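Local coordinates for RpfR (Cronobacter turicensis, PDB 6DGG), which belongs to the PAS-domain family of sensory proteins and holds lauric acid in a pocket of its PAS fold, at residues Q20-N23 against R24-E28. Sequence-based numbering, arbitrary orientation.
Sequences QRFN and RLSEE
N23 OD1 takes the hydroxyl of S26, OG lying 2.8 Å from OD1 and nearly in line with the amide C=O, while S26 N gives the same oxygen a weak bond of 3.3 Å. The case illustrates N-capping: the side chain of the residue just before helix 24-30 receives an amide of its first turn. N23 places CG between its backbone N and carbonyl carbon (chi1 79°), which turns OD1 back over that turn. The helix starts from the backbone, E27 N donating to N23 O at 3.1 Å. Beside the cap, S26 CB sits over the middle of one face of the F22 ring, 3.5 Å from the centroid and 8° off its normal, a CH-pi contact. In the PAS fold this is the junction where edge strand 19-22 of the antiparallel sheet runs directly into helix 24-30, and both F22 and S26 touch the lauric acid. A water donates to F22 O and, weakly, to E27 OE2, which is held more firmly by E34 N. Further out, strand 9-13 and the residue before it position the cap: I10 N also donates to N23 OD1, and N23 ND2 is hydrogen-bonded to S8 O, which fixes the amide's rotation.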
ATOM      1  N   GLN A  20       7.952  -1.008  -4.457  1.00  8.57           N
ATOM      2  CA  GLN A  20       8.486  -1.174  -5.797  1.00  8.50           C
ATOM      3  C   GLN A  20       7.921  -0.176  -6.794  1.00  7.54           C
ATOM      4  O   GLN A  20       8.641   0.247  -7.707  1.00  8.50           O
ATOM      5  CB  GLN A  20       8.210  -2.603  -6.268  1.00  9.20           C
ATOM      6  CG  GLN A  20       8.577  -3.650  -5.223  1.00 30.46           C
ATOM      7  CD  GLN A  20      10.064  -3.664  -4.896  1.00 33.47           C
ATOM      8  OE1 GLN A  20      10.906  -3.565  -5.789  1.00 29.14           O
ATOM      9  NE2 GLN A  20      10.391  -3.775  -3.609  1.00 20.20           N
ATOM     10  N   ARG A  21       6.644   0.182  -6.651  1.00  7.52           N
ATOM     11  CA  ARG A  21       5.982   1.212  -7.442  1.00  6.63           C
ATOM     12  C   ARG A  21       4.960   1.904  -6.546  1.00  6.62           C
ATOM     13  O   ARG A  21       4.451   1.318  -5.581  1.00  6.87           O
ATOM     14  CB  ARG A  21       5.267   0.638  -8.677  1.00  6.81           C
ATOM     15  CG  ARG A  21       6.173   0.068  -9.762  1.00  8.16           C
ATOM     16  CD  ARG A  21       5.749   0.569 -11.142  1.00  9.39           C
ATOM     17  NE  ARG A  21       6.044   1.993 -11.289  1.00  8.77           N
ATOM     18  CZ  ARG A  21       5.978   2.670 -12.432  1.00  9.61           C
ATOM     19  NH1 ARG A  21       5.621   2.065 -13.557  1.00 10.49           N
ATOM     20  NH2 ARG A  21       6.277   3.958 -12.441  1.00  9.87           N
ATOM     21  N   PHE A  22       4.639   3.146  -6.904  1.00  6.40           N
ATOM     22  CA  PHE A  22       3.879   4.052  -6.043  1.00  5.48           C
ATOM     23  C   PHE A  22       3.311   5.102  -6.985  1.00  6.04           C
ATOM     24  O   PHE A  22       4.073   5.889  -7.557  1.00  7.68           O
ATOM     25  CB  PHE A  22       4.867   4.661  -5.052  1.00  5.73           C
ATOM     26  CG  PHE A  22       4.281   5.509  -3.948  1.00  5.88           C
ATOM     27  CD1 PHE A  22       3.794   4.922  -2.783  1.00  8.52           C
ATOM     28  CD2 PHE A  22       4.353   6.894  -4.007  1.00  7.96           C
ATOM     29  CE1 PHE A  22       3.324   5.698  -1.731  1.00  7.97           C
ATOM     30  CE2 PHE A  22       3.886   7.684  -2.948  1.00  8.89           C
ATOM     31  CZ  PHE A  22       3.375   7.078  -1.809  1.00  8.13           C
ATOM     32  N   ASN A  23       1.993   5.083  -7.203  1.00  6.41           N
ATOM     33  CA  ASN A  23       1.426   5.843  -8.311  1.00  6.50           C
ATOM     34  C   ASN A  23       1.149   7.304  -7.938  1.00  6.76           C
ATOM     35  O   ASN A  23       1.353   7.746  -6.809  1.00  6.41           O
ATOM     36  CB  ASN A  23       0.186   5.159  -8.899  1.00  6.76           C
ATOM     37  CG  ASN A  23      -1.064   5.376  -8.062  1.00  6.51           C
ATOM     38  OD1 ASN A  23      -1.008   5.390  -6.837  1.00  6.69           O
ATOM     39  ND2 ASN A  23      -2.202   5.538  -8.732  1.00  7.21           N
ATOM     40  N   ARG A  24       0.640   8.058  -8.910  1.00  7.67           N
ATOM     41  CA  ARG A  24       0.519   9.503  -8.739  1.00  8.28           C
ATOM     42  C   ARG A  24      -0.468   9.862  -7.636  1.00  8.28           C
ATOM     43  O   ARG A  24      -0.247  10.821  -6.885  1.00  8.46           O
ATOM     44  CB  ARG A  24       0.118  10.159 -10.056  1.00  9.59           C
ATOM     45  CG  ARG A  24       0.164  11.671 -10.021  1.00 14.94           C
ATOM     46  CD  ARG A  24       0.025  12.264 -11.423  1.00 22.79           C
ATOM     47  NE  ARG A  24       1.112  11.860 -12.314  1.00 22.18           N
ATOM     48  CZ  ARG A  24       1.233  12.251 -13.580  1.00 27.07           C
ATOM     49  NH1 ARG A  24       0.331  13.061 -14.122  1.00 25.17           N
ATOM     50  NH2 ARG A  24       2.262  11.833 -14.305  1.00 27.21           N
ATOM     51  N   LEU A  25      -1.577   9.130  -7.524  1.00  8.08           N
ATOM     52  CA  LEU A  25      -2.516   9.448  -6.457  1.00  9.74           C
ATOM     53  C   LEU A  25      -1.902   9.174  -5.090  1.00  8.58           C
ATOM     54  O   LEU A  25      -2.173   9.904  -4.130  1.00  8.45           O
ATOM     55  CB  LEU A  25      -3.832   8.692  -6.650  1.00  8.60           C
ATOM     56  CG  LEU A  25      -4.979   9.119  -5.727  1.00  8.42           C
ATOM     57  CD1 LEU A  25      -5.285  10.617  -5.843  1.00 16.51           C
ATOM     58  CD2 LEU A  25      -6.257   8.329  -5.996  1.00  8.43           C
ATOM     59  N   SER A  26      -1.052   8.148  -4.992  1.00  6.16           N
ATOM     60  CA  SER A  26      -0.303   7.912  -3.762  1.00  5.86           C
ATOM     61  C   SER A  26       0.585   9.104  -3.431  1.00  8.44           C
ATOM     62  O   SER A  26       0.680   9.515  -2.268  1.00  7.66           O
ATOM     63  CB  SER A  26       0.538   6.643  -3.885  1.00  6.57           C
ATOM     64  OG  SER A  26      -0.282   5.505  -4.104  1.00  7.72           O
ATOM     65  N   GLU A  27       1.243   9.676  -4.446  1.00  7.07           N
ATOM     66  CA  GLU A  27       2.043  10.878  -4.240  1.00  8.65           C
ATOM     67  C   GLU A  27       1.182  12.025  -3.731  1.00  9.71           C
ATOM     68  O   GLU A  27       1.581  12.750  -2.818  1.00  8.92           O
ATOM     69  CB  GLU A  27       2.737  11.282  -5.545  1.00  7.99           C
ATOM     70  CG  GLU A  27       3.679  10.227  -6.118  1.00  9.17           C
ATOM     71  CD  GLU A  27       4.354  10.666  -7.395  1.00 10.26           C
ATOM     72  OE1 GLU A  27       3.823  11.566  -8.088  1.00 15.16           O
ATOM     73  OE2 GLU A  27       5.430  10.125  -7.726  1.00 11.03           O
ATOM     74  N   GLU A  28      -0.008  12.214  -4.315  1.00  8.04           N
ATOM     75  CA  GLU A  28      -0.858  13.329  -3.906  1.00 10.77           C
ATOM     76  C   GLU A  28      -1.308  13.191  -2.452  1.00  9.31           C
ATOM     77  O   GLU A  28      -1.350  14.181  -1.710  1.00 12.80           O
ATOM     78  CB  GLU A  28      -2.045  13.455  -4.857  1.00 10.09           C
ATOM     79  CG  GLU A  28      -1.642  13.885  -6.264  1.00 16.49           C
ATOM     80  CD  GLU A  28      -2.788  13.811  -7.260  1.00 46.72           C
ATOM     81  OE1 GLU A  28      -3.961  13.805  -6.830  1.00 58.33           O
ATOM     82  OE2 GLU A  28      -2.512  13.754  -8.476  1.00 47.08           O
TER
HETATM   83  O   HOH W   1       4.095   8.153  -9.318  1.00 14.16           O